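Local coordinates for imelysin (Bacteroides ovatus ATCC 8483, PDB 3OYV), which probably takes part in bacterial iron uptake as a helical imelysin-like outer membrane protein, though its exact role, including any peptidase activity, remains to be settled, at residues E77-C82 against D208-I213; A135-L140 against K163-I168; N128-R133 against K170-I175; N145-S150 against L226-T231. One frame throughout, in Å; residues are numbered along the deposited sequence.

How the interactions relate
From the N terminus, helix 71-102 supplies the first half of interaction 1, whose partner on helix 189-214 lies 126 residues on. Within that long loop, helix 121-137 runs out and helix 158-177 returns beside it: interaction 3 closes the larger loop of this pair, and interaction 2, at the end of helix 121-137, closes a smaller one within it. Interaction 4 starts between the halves of interaction 2 and ends on helix 223-261, so it crosses the other three. Y136 and Y137 accept backbone bonds from S150 and N145, joining interactions 2 and 4, while L209 touches Y136 and I164, tying interaction 1 to interaction 2 in one helical core.

Interaction 1 (E77-C82 against D208-I213); sequences EIVDKC and DLKSYI
D80 OD1 receives the ammonium NZ of K210 at 2.7 Å, a salt bridge that uses the syn lone pair of the carboxylate oxygen. K210 was modelled in two conformers, so this bridge describes one of them. In this conformer the K210 chain bends at chi2 and chi3 to bring NZ round to D80, with CE following at 3.3 Å from OD1. On the other side, D80 has CG anti to its carbonyl carbon (chi1 -82°), which swings the carboxylate toward helix 189-214 although its CB does not point there. An aspartate and a lysine suit this partly exposed flank, because each can keep its charge at the margin while the carbons lie further in. The backbone of the aspartate is used as well: D80 O accepts a bond from K206 NZ, one turn before K210.

Segments 77-82 and 208-213 lie on helices 71-102 and 189-214, which run antiparallel at 169°, their local axes 10.1 Å apart, within the all-helical imelysin fold. V79 faces K210 at the closest backbone approach and carries the apolar half of the contact. Both of its methyls reach L209 CD2, CG2 at 4.0 Å and CG1 at 4.1 Å, so the leucine methyl sits against the fork of the valine. CG1 also rests on K210 CB, where the lysine is still purely aliphatic, and CG2 looks toward I213 CD1 at 4.3 Å. A branched valine is compact enough to fit between these partners. Helix 149-156 covers this apolar patch, with L149 on V79 and I153 on both L209 and I213.

Interaction 2 (A135-L140 against K163-I168); sequences AYYGSL and KIKNAI
Y136 and K165 bring their CA atoms to 8.5 Å, the nearest backbone approach, just where helix 121-137 ends and G138 takes a positive phi (63°) that a glycine tolerates easily. The ring of Y136 spans the gap. With CG opposite the backbone N (chi1 -171°), it extends to helix 158-177 and meets three side chains in different ways. I164 lays CG2 over one face, 3.7 Å from the centroid and 15° off the normal, a CH-pi contact, while its CD1 touches the phenol oxygen OH at 3.5 Å. K165 presents CG to the ring edge, in plane, 3.9 Å from CE2. I168 brings CD1 obliquely to within 4.1 Å of CD2.

This is a buried interhelical contact of the helical bundle, and a tyrosine suits it because the apolar ring is enclosed while its hydroxyl bonds to D161 OD1. Were the Y136 ring cut back to an alanine, I164 CG2 would probably lose the face it lies on, and D161 OD1 one of its two hydroxyl partners, S150 OG remaining.

Y137, next in line, is partly exposed. Its OH lies 3.6 Å from K165 CD, so the lysine's methylene chain passes beside the phenol end at about a right angle. A water bridges the phenol oxygen of Y137, at 2.8 Å, to the backbone O of K165, to which it donates.

Interaction 3 (N128-R133 against K170-I175); sequences NIYSIR and KAAKAI
I129 faces helix 158-177 squarely, and its two branches take different partners. Since CG1 stands anti to the carbonyl carbon (chi1 -59°), CG2 is left opposite the backbone N and is pressed against the small residues of the partner helix. It lies 3.9 Å from A172 N, 4.1 Å from A172 CB and 4.2 Å from A171 CB. The other branch, CG1, meets I175 CD1 at 3.7 Å, the two isoleucines running obliquely past each other one turn further along the partner. Alanines suit positions 171 and 172 because a lone methyl lets the isoleucine come right down to the backbone, and the CA atoms of I129 and A172 stand only 5.9 Å apart.

Y130 covers the other flank of A172. Its CB does not point at the partner, yet the long side chain brings CE1 to 3.9 Å from A172 CB, with CZ and OH a little farther along the same side. The alanine methyl is thus held between I129 CG2 and the Y130 ring, which it meets obliquely near CE1. On its own helix, Y130 has CD1 over one face of the R133 guanidinium, toward its rim, 3.8 Å above that plane.

Charged residues are turned outward: K170 and K173 point away from the contact and, in one of the two conformers modelled for each, pair with E200 and D177 respectively. T126 and Y125, a turn earlier, extend the cover over A172 and I175. The two segments run at 165°, their axes 9.5 Å apart: neighbouring antiparallel helices of a helical bundle with an alanine-lined interface.

Interaction 4 (N145-S150 against L226-T231); sequences NANSLS and LNPVVT
S148, the N-cap of helix 149-156, and the turn leading into it rest on helix 223-261 near V229, where the two backbones come closest. The lead-in is an Asx turn, in which N147 N donates to N145 OD1 at 2.9 Å. S148 OG donates to N145 O at 2.8 Å, in the carbonyl plane, and also caps T151 N, so one small hydroxyl ties the turn to the first helical turn.

V229 fills the angle between this cap and L149. Its CG2 lies 3.9 Å from S148 C, and its CG1, opposite the backbone N (chi1 171°), meets L149 CD2 at 3.8 Å. A beta-branched residue suits the place because it offers one methyl to the backbone and one to the leucine. Shortening the V229 side chain to an alanine removes both methyls and is likely to leave L149 CD2 and the backbone at S148 without this packing.

The helix is kinked here: the proline N of P228 has no hydrogen to give, and V229 N likewise makes no bond to the turn before. P228 offers its ring CB to the amide of N147, with ND2 at 3.5 Å. A water lies 2.8 Å from both N147 O and V229 O.

Interaction 1 (E77-C82 against D208-I213)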
loop_
_atom_site.group_PDB
_atom_site.type_symbol
_atom_site.label_atom_id
_atom_site.label_comp_id
_atom_site.label_asym_id
_atom_site.label_seq_id
_atom_site.Cartn_x
_atom_site.Cartn_y
_atom_site.Cartn_z
ATOM N N GLU A 77 0.212 -15.430 -11.343
ATOM C CA GLU A 77 0.244 -14.816 -10.019
ATOM C C GLU A 77 0.272 -13.287 -10.168
ATOM O O GLU A 77 -0.463 -12.582 -9.489
ATOM C CB GLU A 77 1.452 -15.303 -9.205
ATOM C CG GLU A 77 1.539 -14.725 -7.779
ATOM C CD GLU A 77 0.484 -15.276 -6.835
ATOM O OE1 GLU A 77 -0.292 -16.195 -7.198
ATOM O OE2 GLU A 77 0.402 -14.789 -5.690
ATOM N N ILE A 78 1.117 -12.801 -11.077
ATOM C CA ILE A 78 1.196 -11.351 -11.316
ATOM C C ILE A 78 -0.189 -10.772 -11.660
ATOM O O ILE A 78 -0.643 -9.770 -11.088
ATOM C CB ILE A 78 2.210 -10.979 -12.425
ATOM C CG1 ILE A 78 3.624 -11.291 -11.942
ATOM C CG2 ILE A 78 2.018 -9.546 -12.922
ATOM C CD1 ILE A 78 4.686 -11.263 -13.035
ATOM N N VAL A 79 -0.869 -11.419 -12.605
ATOM C CA VAL A 79 -2.152 -10.914 -13.083
ATOM C C VAL A 79 -3.244 -11.063 -12.009
ATOM O O VAL A 79 -4.028 -10.133 -11.790
ATOM C CB VAL A 79 -2.547 -11.583 -14.419
ATOM C CG1 VAL A 79 -3.983 -11.210 -14.827
ATOM C CG2 VAL A 79 -1.531 -11.199 -15.515
ATOM N N ASP A 80 -3.226 -12.195 -11.310
ATOM C CA ASP A 80 -4.172 -12.425 -10.201
ATOM C C ASP A 80 -4.041 -11.328 -9.159
ATOM O O ASP A 80 -5.042 -10.819 -8.651
ATOM C CB ASP A 80 -3.902 -13.744 -9.486
ATOM C CG ASP A 80 -4.501 -14.965 -10.196
ATOM O OD1 ASP A 80 -5.327 -14.795 -11.108
ATOM O OD2 ASP A 80 -4.119 -16.080 -9.789
ATOM N N LYS A 81 -2.807 -10.955 -8.835
ATOM C CA LYS A 81 -2.604 -9.970 -7.774
ATOM C C LYS A 81 -2.916 -8.540 -8.220
ATOM O O LYS A 81 -3.342 -7.708 -7.406
ATOM C CB LYS A 81 -1.200 -10.117 -7.214
ATOM C CG LYS A 81 -1.109 -11.375 -6.347
ATOM C CD LYS A 81 -1.780 -11.175 -5.000
ATOM C CE LYS A 81 -1.853 -12.448 -4.187
ATOM N NZ LYS A 81 -2.420 -12.127 -2.834
ATOM N N CYS A 82 -2.800 -8.253 -9.519
ATOM C CA CYS A 82 -3.348 -7.006 -10.084
ATOM C C CYS A 82 -4.882 -6.971 -9.947
ATOM O O CYS A 82 -5.470 -5.941 -9.556
ATOM C CB CYS A 82 -2.979 -6.865 -11.568
ATOM S SG CYS A 82 -1.238 -6.447 -11.901
ATOM N N ASP A 208 -10.304 -11.307 -19.291
ATOM C CA ASP A 208 -9.771 -11.223 -20.656
ATOM C C ASP A 208 -8.263 -11.534 -20.709
ATOM O O ASP A 208 -7.779 -12.230 -21.596
ATOM C CB ASP A 208 -10.048 -9.837 -21.228
ATOM C CG ASP A 208 -11.515 -9.469 -21.163
ATOM O OD1 ASP A 208 -12.136 -9.554 -20.072
ATOM O OD2 ASP A 208 -12.055 -9.111 -22.214
ATOM N N LEU A 209 -7.503 -11.023 -19.753
ATOM C CA LEU A 209 -6.028 -11.087 -19.842
ATOM C C LEU A 209 -5.485 -12.443 -19.456
ATOM O O LEU A 209 -4.720 -13.049 -20.223
ATOM C CB LEU A 209 -5.354 -9.962 -19.042
ATOM C CG LEU A 209 -3.812 -9.981 -18.991
ATOM C CD1 LEU A 209 -3.216 -9.914 -20.393
ATOM C CD2 LEU A 209 -3.322 -8.806 -18.112
ATOM N N LYS A 210 -5.834 -12.923 -18.270
ATOM C CA LYS A 210 -5.296 -14.201 -17.796
ATOM C C LYS A 210 -5.644 -15.347 -18.736
ATOM O O LYS A 210 -4.794 -16.180 -19.015
ATOM C CB LYS A 210 -5.756 -14.563 -16.380
ATOM C CG LYS A 210 -4.714 -15.385 -15.631
ATOM C CD LYS A 210 -5.293 -16.407 -14.657
ATOM C CE LYS A 210 -6.557 -15.930 -13.991
ATOM N NZ LYS A 210 -6.693 -16.572 -12.648
ATOM N N SER A 211 -6.896 -15.390 -19.191
ATOM C CA SER A 211 -7.373 -16.446 -20.100
ATOM C C SER A 211 -6.587 -16.445 -21.406
ATOM O O SER A 211 -6.224 -17.497 -21.946
ATOM C CB SER A 211 -8.875 -16.272 -20.425
ATOM O OG SER A 211 -9.708 -16.465 -19.285
ATOM N N TYR A 212 -6.357 -15.251 -21.926
ATOM C CA TYR A 212 -5.649 -15.120 -23.193
ATOM C C TYR A 212 -4.215 -15.647 -23.078
ATOM O O TYR A 212 -3.743 -16.390 -23.939
ATOM C CB TYR A 212 -5.680 -13.682 -23.682
ATOM C CG TYR A 212 -5.159 -13.571 -25.093
ATOM C CD1 TYR A 212 -6.029 -13.712 -26.184
ATOM C CD2 TYR A 212 -3.813 -13.361 -25.357
ATOM C CE1 TYR A 212 -5.553 -13.645 -27.498
ATOM C CE2 TYR A 212 -3.338 -13.278 -26.672
ATOM C CZ TYR A 212 -4.214 -13.415 -27.730
ATOM O OH TYR A 212 -3.745 -13.354 -29.037
ATOM N N ILE A 213 -3.529 -15.297 -21.993
ATOM C CA ILE A 213 -2.170 -15.799 -21.753
ATOM C C ILE A 213 -2.151 -17.321 -21.545
ATOM O O ILE A 213 -1.305 -18.028 -22.109
ATOM C CB ILE A 213 -1.520 -15.073 -20.535
ATOM C CG1 ILE A 213 -1.412 -13.573 -20.830
ATOM C CG2 ILE A 213 -0.141 -15.667 -20.232
ATOM C CD1 ILE A 213 -1.109 -12.691 -19.560
#

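Interaction 2 (A135-L140 against K163-I168)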
loop_
_atom_site.group_PDB
_atom_site.type_symbol
_atom_site.label_atom_id
_atom_site.label_comp_id
_atom_site.label_asym_id
_atom_site.label_seq_id
_atom_site.Cartn_x
_atom_site.Cartn_y
_atom_site.Cartn_z
ATOM N N ALA A 135 2.980 -2.945 -13.068
ATOM C CA ALA A 135 3.106 -4.380 -13.310
ATOM C C ALA A 135 2.917 -4.691 -14.788
ATOM O O ALA A 135 3.664 -5.492 -15.343
ATOM C CB ALA A 135 2.087 -5.199 -12.470
ATOM N N TYR A 136 1.907 -4.090 -15.402
ATOM C CA TYR A 136 1.555 -4.371 -16.795
ATOM C C TYR A 136 2.583 -3.792 -17.788
ATOM O O TYR A 136 2.854 -4.392 -18.838
ATOM C CB TYR A 136 0.127 -3.869 -17.070
ATOM C CG TYR A 136 -0.417 -4.303 -18.421
ATOM C CD1 TYR A 136 -0.614 -5.650 -18.699
ATOM C CD2 TYR A 136 -0.768 -3.356 -19.382
ATOM C CE1 TYR A 136 -1.124 -6.066 -19.940
ATOM C CE2 TYR A 136 -1.264 -3.764 -20.621
ATOM C CZ TYR A 136 -1.434 -5.098 -20.892
ATOM O OH TYR A 136 -1.884 -5.533 -22.129
ATOM N N TYR A 137 3.140 -2.644 -17.423
ATOM C CA TYR A 137 4.085 -1.897 -18.282
ATOM C C TYR A 137 5.551 -2.295 -18.070
ATOM O O TYR A 137 6.421 -1.933 -18.870
ATOM C CB TYR A 137 3.961 -0.405 -18.029
ATOM C CG TYR A 137 2.744 0.321 -18.602
ATOM C CD1 TYR A 137 1.640 -0.355 -19.084
ATOM C CD2 TYR A 137 2.707 1.720 -18.645
ATOM C CE1 TYR A 137 0.537 0.367 -19.618
ATOM C CE2 TYR A 137 1.638 2.417 -19.186
ATOM C CZ TYR A 137 0.537 1.744 -19.651
ATOM O OH TYR A 137 -0.555 2.439 -20.173
ATOM N N GLY A 138 5.839 -3.034 -16.999
ATOM C CA GLY A 138 7.225 -3.385 -16.672
ATOM C C GLY A 138 8.105 -2.208 -16.354
ATOM O O GLY A 138 9.278 -2.181 -16.705
ATOM N N SER A 139 7.530 -1.202 -15.706
ATOM C CA SER A 139 8.277 -0.003 -15.368
ATOM C C SER A 139 7.616 0.764 -14.233
ATOM O O SER A 139 6.485 0.457 -13.835
ATOM C CB SER A 139 8.350 0.914 -16.583
ATOM O OG SER A 139 7.075 1.552 -16.792
ATOM N N LEU A 140 8.283 1.824 -13.781
ATOM C CA LEU A 140 7.746 2.676 -12.717
ATOM C C LEU A 140 7.294 4.048 -13.143
ATOM O O LEU A 140 6.713 4.753 -12.337
ATOM C CB LEU A 140 8.806 2.897 -11.653
ATOM C CG LEU A 140 9.285 1.626 -10.988
ATOM C CD1 LEU A 140 10.434 1.984 -10.013
ATOM C CD2 LEU A 140 8.129 0.851 -10.319
ATOM N N LYS A 163 -7.501 -2.238 -24.700
ATOM C CA LYS A 163 -8.602 -2.261 -23.733
ATOM C C LYS A 163 -8.059 -2.330 -22.296
ATOM O O LYS A 163 -8.597 -1.673 -21.403
ATOM C CB LYS A 163 -9.530 -3.416 -24.008
ATOM C CG LYS A 163 -10.427 -3.168 -25.238
ATOM C CD LYS A 163 -11.453 -4.282 -25.386
ATOM C CE LYS A 163 -11.991 -4.407 -26.819
ATOM N NZ LYS A 163 -11.274 -5.431 -27.631
ATOM N N ILE A 164 -6.985 -3.088 -22.057
ATOM C CA ILE A 164 -6.429 -3.170 -20.697
ATOM C C ILE A 164 -5.847 -1.820 -20.304
ATOM O O ILE A 164 -6.108 -1.303 -19.209
ATOM C CB ILE A 164 -5.392 -4.309 -20.612
ATOM C CG1 ILE A 164 -6.053 -5.667 -20.818
ATOM C CG2 ILE A 164 -4.578 -4.265 -19.249
ATOM C CD1 ILE A 164 -5.066 -6.767 -21.204
ATOM N N LYS A 165 -5.042 -1.222 -21.167
ATOM C CA LYS A 165 -4.450 0.067 -20.874
ATOM C C LYS A 165 -5.504 1.130 -20.597
ATOM O O LYS A 165 -5.378 1.938 -19.672
ATOM C CB LYS A 165 -3.510 0.510 -22.000
ATOM C CG LYS A 165 -2.270 -0.361 -22.158
ATOM C CD LYS A 165 -1.157 0.318 -23.026
ATOM C CE LYS A 165 -1.575 0.425 -24.476
ATOM N NZ LYS A 165 -0.510 1.037 -25.332
ATOM N N ASN A 166 -6.538 1.130 -21.425
ATOM C CA ASN A 166 -7.671 2.043 -21.221
ATOM C C ASN A 166 -8.388 1.828 -19.884
ATOM O O ASN A 166 -8.799 2.794 -19.231
ATOM C CB ASN A 166 -8.690 1.911 -22.378
ATOM C CG ASN A 166 -8.162 2.480 -23.684
ATOM O OD1 ASN A 166 -7.169 3.216 -23.688
ATOM N ND2 ASN A 166 -8.893 2.243 -24.783
ATOM N N ALA A 167 -8.565 0.572 -19.520
ATOM C CA ALA A 167 -9.242 0.234 -18.249
ATOM C C ALA A 167 -8.427 0.650 -17.031
ATOM O O ALA A 167 -9.002 1.115 -16.024
ATOM C CB ALA A 167 -9.585 -1.204 -18.175
ATOM N N ILE A 168 -7.110 0.507 -17.099
ATOM C CA ILE A 168 -6.254 0.983 -16.019
ATOM C C ILE A 168 -6.374 2.490 -15.876
ATOM O O ILE A 168 -6.609 3.041 -14.785
ATOM C CB ILE A 168 -4.782 0.582 -16.273
ATOM C CG1 ILE A 168 -4.653 -0.922 -16.211
ATOM C CG2 ILE A 168 -3.856 1.273 -15.261
ATOM C CD1 ILE A 168 -3.290 -1.449 -16.731
HETATM O O HOH W 1 -2.816 2.569 -18.567
#

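Interaction 3 (N128-R133 against K170-I175)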
loop_
_atom_site.group_PDB
_atom_site.type_symbol
_atom_site.label_atom_id
_atom_site.label_comp_id
_atom_site.label_asym_id
_atom_site.label_seq_id
_atom_site.Cartn_x
_atom_site.Cartn_y
_atom_site.Cartn_z
ATOM N N ASN A 128 -2.653 2.726 -5.843
ATOM C CA ASN A 128 -2.881 1.298 -5.938
ATOM C C ASN A 128 -3.149 0.875 -7.404
ATOM O O ASN A 128 -2.698 -0.170 -7.866
ATOM C CB ASN A 128 -4.068 0.821 -5.087
ATOM C CG ASN A 128 -3.926 1.050 -3.567
ATOM O OD1 ASN A 128 -4.957 1.075 -2.896
ATOM N ND2 ASN A 128 -2.712 1.213 -3.032
ATOM N N ILE A 129 -3.904 1.697 -8.122
ATOM C CA ILE A 129 -4.161 1.411 -9.541
ATOM C C ILE A 129 -2.866 1.584 -10.362
ATOM O O ILE A 129 -2.594 0.802 -11.274
ATOM C CB ILE A 129 -5.321 2.253 -10.101
ATOM C CG1 ILE A 129 -6.625 2.001 -9.317
ATOM C CG2 ILE A 129 -5.494 1.968 -11.588
ATOM C CD1 ILE A 129 -7.059 0.578 -9.210
ATOM N N TYR A 130 -2.057 2.591 -10.026
ATOM C CA TYR A 130 -0.768 2.727 -10.691
ATOM C C TYR A 130 0.157 1.556 -10.435
ATOM O O TYR A 130 1.000 1.278 -11.267
ATOM C CB TYR A 130 -0.092 4.046 -10.327
ATOM C CG TYR A 130 -0.773 5.251 -10.922
ATOM C CD1 TYR A 130 -1.322 5.193 -12.198
ATOM C CD2 TYR A 130 -0.861 6.448 -10.225
ATOM C CE1 TYR A 130 -1.947 6.288 -12.762
ATOM C CE2 TYR A 130 -1.486 7.565 -10.791
ATOM C CZ TYR A 130 -2.016 7.457 -12.053
ATOM O OH TYR A 130 -2.637 8.551 -12.619
ATOM N N SER A 131 -0.027 0.847 -9.325
ATOM C CA SER A 131 0.696 -0.409 -9.115
ATOM C C SER A 131 0.393 -1.426 -10.223
ATOM O O SER A 131 1.302 -2.093 -10.759
ATOM C CB SER A 131 0.391 -0.995 -7.740
ATOM O OG SER A 131 1.260 -2.084 -7.437
ATOM N N ILE A 132 -0.878 -1.496 -10.603
ATOM C CA ILE A 132 -1.280 -2.361 -11.713
ATOM C C ILE A 132 -0.634 -1.878 -13.033
ATOM O O ILE A 132 -0.098 -2.691 -13.809
ATOM C CB ILE A 132 -2.821 -2.381 -11.891
ATOM C CG1 ILE A 132 -3.490 -2.916 -10.631
ATOM C CG2 ILE A 132 -3.205 -3.185 -13.138
ATOM C CD1 ILE A 132 -5.037 -2.781 -10.679
ATOM N N ARG A 133 -0.692 -0.577 -13.282
ATOM C CA ARG A 133 -0.020 -0.016 -14.439
ATOM C C ARG A 133 1.442 -0.437 -14.483
ATOM O O ARG A 133 1.926 -0.909 -15.507
ATOM C CB ARG A 133 -0.122 1.495 -14.422
ATOM C CG ARG A 133 0.485 2.132 -15.663
ATOM C CD ARG A 133 0.880 3.556 -15.399
ATOM N NE ARG A 133 1.869 3.672 -14.327
ATOM C CZ ARG A 133 2.316 4.818 -13.862
ATOM N NH1 ARG A 133 1.866 5.970 -14.383
ATOM N NH2 ARG A 133 3.206 4.843 -12.875
ATOM N N LYS A 170 -8.826 4.361 -16.944
ATOM C CA LYS A 170 -10.129 4.842 -16.575
ATOM C C LYS A 170 -10.407 4.676 -15.068
ATOM O O LYS A 170 -11.042 5.566 -14.476
ATOM C CB LYS A 170 -11.155 4.161 -17.398
ATOM C CG LYS A 170 -12.489 4.731 -17.176
ATOM C CD LYS A 170 -13.444 3.926 -17.965
ATOM C CE LYS A 170 -14.848 4.262 -17.626
ATOM N NZ LYS A 170 -15.757 3.357 -18.345
ATOM N N ALA A 171 -9.887 3.627 -14.440
ATOM C CA ALA A 171 -10.016 3.467 -12.984
ATOM C C ALA A 171 -9.245 4.554 -12.236
ATOM O O ALA A 171 -9.769 5.152 -11.286
ATOM C CB ALA A 171 -9.603 2.068 -12.555
ATOM N N ALA A 172 -7.997 4.804 -12.618
ATOM C CA ALA A 172 -7.230 5.853 -11.975
ATOM C C ALA A 172 -7.914 7.216 -12.076
ATOM O O ALA A 172 -8.049 7.960 -11.097
ATOM C CB ALA A 172 -5.794 5.901 -12.512
ATOM N N LYS A 173 -8.377 7.564 -13.270
ATOM C CA LYS A 173 -9.010 8.860 -13.452
ATOM C C LYS A 173 -10.357 8.905 -12.716
ATOM O O LYS A 173 -10.712 9.949 -12.196
ATOM C CB LYS A 173 -9.168 9.175 -14.949
ATOM C CG LYS A 173 -9.747 10.553 -15.267
ATOM C CD LYS A 173 -8.930 11.712 -14.696
ATOM C CE LYS A 173 -9.161 13.026 -15.481
ATOM N NZ LYS A 173 -10.597 13.390 -15.652
ATOM N N ALA A 174 -11.099 7.808 -12.683
ATOM C CA ALA A 174 -12.384 7.812 -11.952
ATOM C C ALA A 174 -12.178 8.063 -10.448
ATOM O O ALA A 174 -12.921 8.827 -9.828
ATOM C CB ALA A 174 -13.127 6.521 -12.157
ATOM N N ILE A 175 -11.129 7.480 -9.871
ATOM C CA ILE A 175 -10.858 7.720 -8.440
ATOM C C ILE A 175 -10.469 9.181 -8.242
ATOM O O ILE A 175 -10.945 9.848 -7.318
ATOM C CB ILE A 175 -9.790 6.768 -7.930
ATOM C CG1 ILE A 175 -10.287 5.313 -7.971
ATOM C CG2 ILE A 175 -9.379 7.179 -6.480
ATOM C CD1 ILE A 175 -9.165 4.270 -7.895
#

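Interaction 4 (N145-S150 against L226-T231)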
loop_
_atom_site.group_PDB
_atom_site.type_symbol
_atom_site.label_atom_id
_atom_site.label_comp_id
_atom_site.label_asym_id
_atom_site.label_seq_id
_atom_site.Cartn_x
_atom_site.Cartn_y
_atom_site.Cartn_z
ATOM N N ASN A 145 7.691 -0.799 -21.247
ATOM C CA ASN A 145 8.963 -1.442 -21.471
ATOM C C ASN A 145 8.864 -2.487 -22.579
ATOM O O ASN A 145 7.845 -3.185 -22.723
ATOM C CB ASN A 145 9.455 -2.119 -20.192
ATOM C CG ASN A 145 10.905 -2.393 -20.244
ATOM O OD1 ASN A 145 11.307 -3.511 -20.511
ATOM N ND2 ASN A 145 11.708 -1.387 -20.032
ATOM N N ALA A 146 9.964 -2.661 -23.319
ATOM C CA ALA A 146 10.038 -3.716 -24.312
ATOM C C ALA A 146 9.744 -5.101 -23.759
ATOM O O ALA A 146 9.192 -5.932 -24.480
ATOM C CB ALA A 146 11.438 -3.754 -24.991
ATOM N N ASN A 147 10.154 -5.341 -22.517
ATOM C CA ASN A 147 9.939 -6.628 -21.861
ATOM C C ASN A 147 8.819 -6.494 -20.829
ATOM O O ASN A 147 9.024 -6.446 -19.651
ATOM C CB ASN A 147 11.231 -7.132 -21.251
ATOM C CG ASN A 147 12.257 -7.501 -22.291
ATOM O OD1 ASN A 147 13.345 -6.927 -22.332
ATOM N ND2 ASN A 147 11.912 -8.410 -23.128
ATOM N N SER A 148 7.600 -6.401 -21.309
ATOM C CA SER A 148 6.422 -6.229 -20.451
ATOM C C SER A 148 5.278 -7.062 -20.985
ATOM O O SER A 148 5.240 -7.379 -22.176
ATOM C CB SER A 148 6.012 -4.765 -20.396
ATOM O OG SER A 148 5.543 -4.293 -21.664
ATOM N N LEU A 149 4.311 -7.343 -20.111
ATOM C CA LEU A 149 3.093 -7.991 -20.537
ATOM C C LEU A 149 2.438 -7.146 -21.607
ATOM O O LEU A 149 1.921 -7.688 -22.576
ATOM C CB LEU A 149 2.129 -8.183 -19.363
ATOM C CG LEU A 149 2.429 -9.287 -18.362
ATOM C CD1 LEU A 149 1.388 -9.256 -17.232
ATOM C CD2 LEU A 149 2.450 -10.653 -19.074
ATOM N N SER A 150 2.409 -5.828 -21.432
ATOM C CA SER A 150 1.770 -4.966 -22.437
ATOM C C SER A 150 2.369 -5.171 -23.830
ATOM O O SER A 150 1.616 -5.312 -24.801
ATOM C CB SER A 150 1.877 -3.511 -22.040
ATOM O OG SER A 150 1.219 -2.636 -22.961
ATOM N N LEU A 226 7.805 -15.616 -21.793
ATOM C CA LEU A 226 7.464 -14.966 -20.526
ATOM C C LEU A 226 8.615 -14.752 -19.544
ATOM O O LEU A 226 8.533 -13.885 -18.691
ATOM C CB LEU A 226 6.283 -15.666 -19.858
ATOM C CG LEU A 226 4.924 -15.571 -20.594
ATOM C CD1 LEU A 226 3.870 -16.347 -19.794
ATOM C CD2 LEU A 226 4.492 -14.151 -20.807
ATOM N N ASN A 227 9.702 -15.506 -19.691
ATOM C CA ASN A 227 10.852 -15.277 -18.824
ATOM C C ASN A 227 11.299 -13.814 -18.790
ATOM O O ASN A 227 11.542 -13.288 -17.707
ATOM C CB ASN A 227 12.034 -16.157 -19.197
ATOM C CG ASN A 227 11.944 -17.573 -18.654
ATOM O OD1 ASN A 227 10.981 -17.956 -18.001
ATOM N ND2 ASN A 227 12.976 -18.386 -18.951
ATOM N N PRO A 228 11.472 -13.163 -19.956
ATOM C CA PRO A 228 11.953 -11.779 -19.888
ATOM C C PRO A 228 10.948 -10.846 -19.234
ATOM O O PRO A 228 11.336 -9.826 -18.663
ATOM C CB PRO A 228 12.240 -11.407 -21.350
ATOM C CG PRO A 228 11.800 -12.485 -22.148
ATOM C CD PRO A 228 11.514 -13.712 -21.321
ATOM N N VAL A 229 9.673 -11.179 -19.361
ATOM C CA VAL A 229 8.623 -10.392 -18.715
ATOM C C VAL A 229 8.796 -10.524 -17.171
ATOM O O VAL A 229 8.748 -9.522 -16.446
ATOM C CB VAL A 229 7.225 -10.842 -19.163
ATOM C CG1 VAL A 229 6.148 -10.154 -18.303
ATOM C CG2 VAL A 229 7.022 -10.572 -20.672
ATOM N N VAL A 230 8.980 -11.750 -16.687
ATOM C CA VAL A 230 9.150 -11.999 -15.245
ATOM C C VAL A 230 10.409 -11.291 -14.718
ATOM O O VAL A 230 10.386 -10.630 -13.679
ATOM C CB VAL A 230 9.129 -13.470 -14.900
ATOM C CG1 VAL A 230 9.411 -13.681 -13.413
ATOM C CG2 VAL A 230 7.776 -14.111 -15.314
ATOM N N THR A 231 11.496 -11.401 -15.451
ATOM C CA THR A 231 12.764 -10.843 -15.023
ATOM C C THR A 231 12.660 -9.337 -14.925
ATOM O O THR A 231 13.090 -8.727 -13.927
ATOM C CB THR A 231 13.881 -11.325 -15.960
ATOM O OG1 THR A 231 14.022 -12.711 -15.776
ATOM C CG2 THR A 231 15.206 -10.580 -15.707
HETATM O O HOH W 2 7.795 -6.944 -17.175
#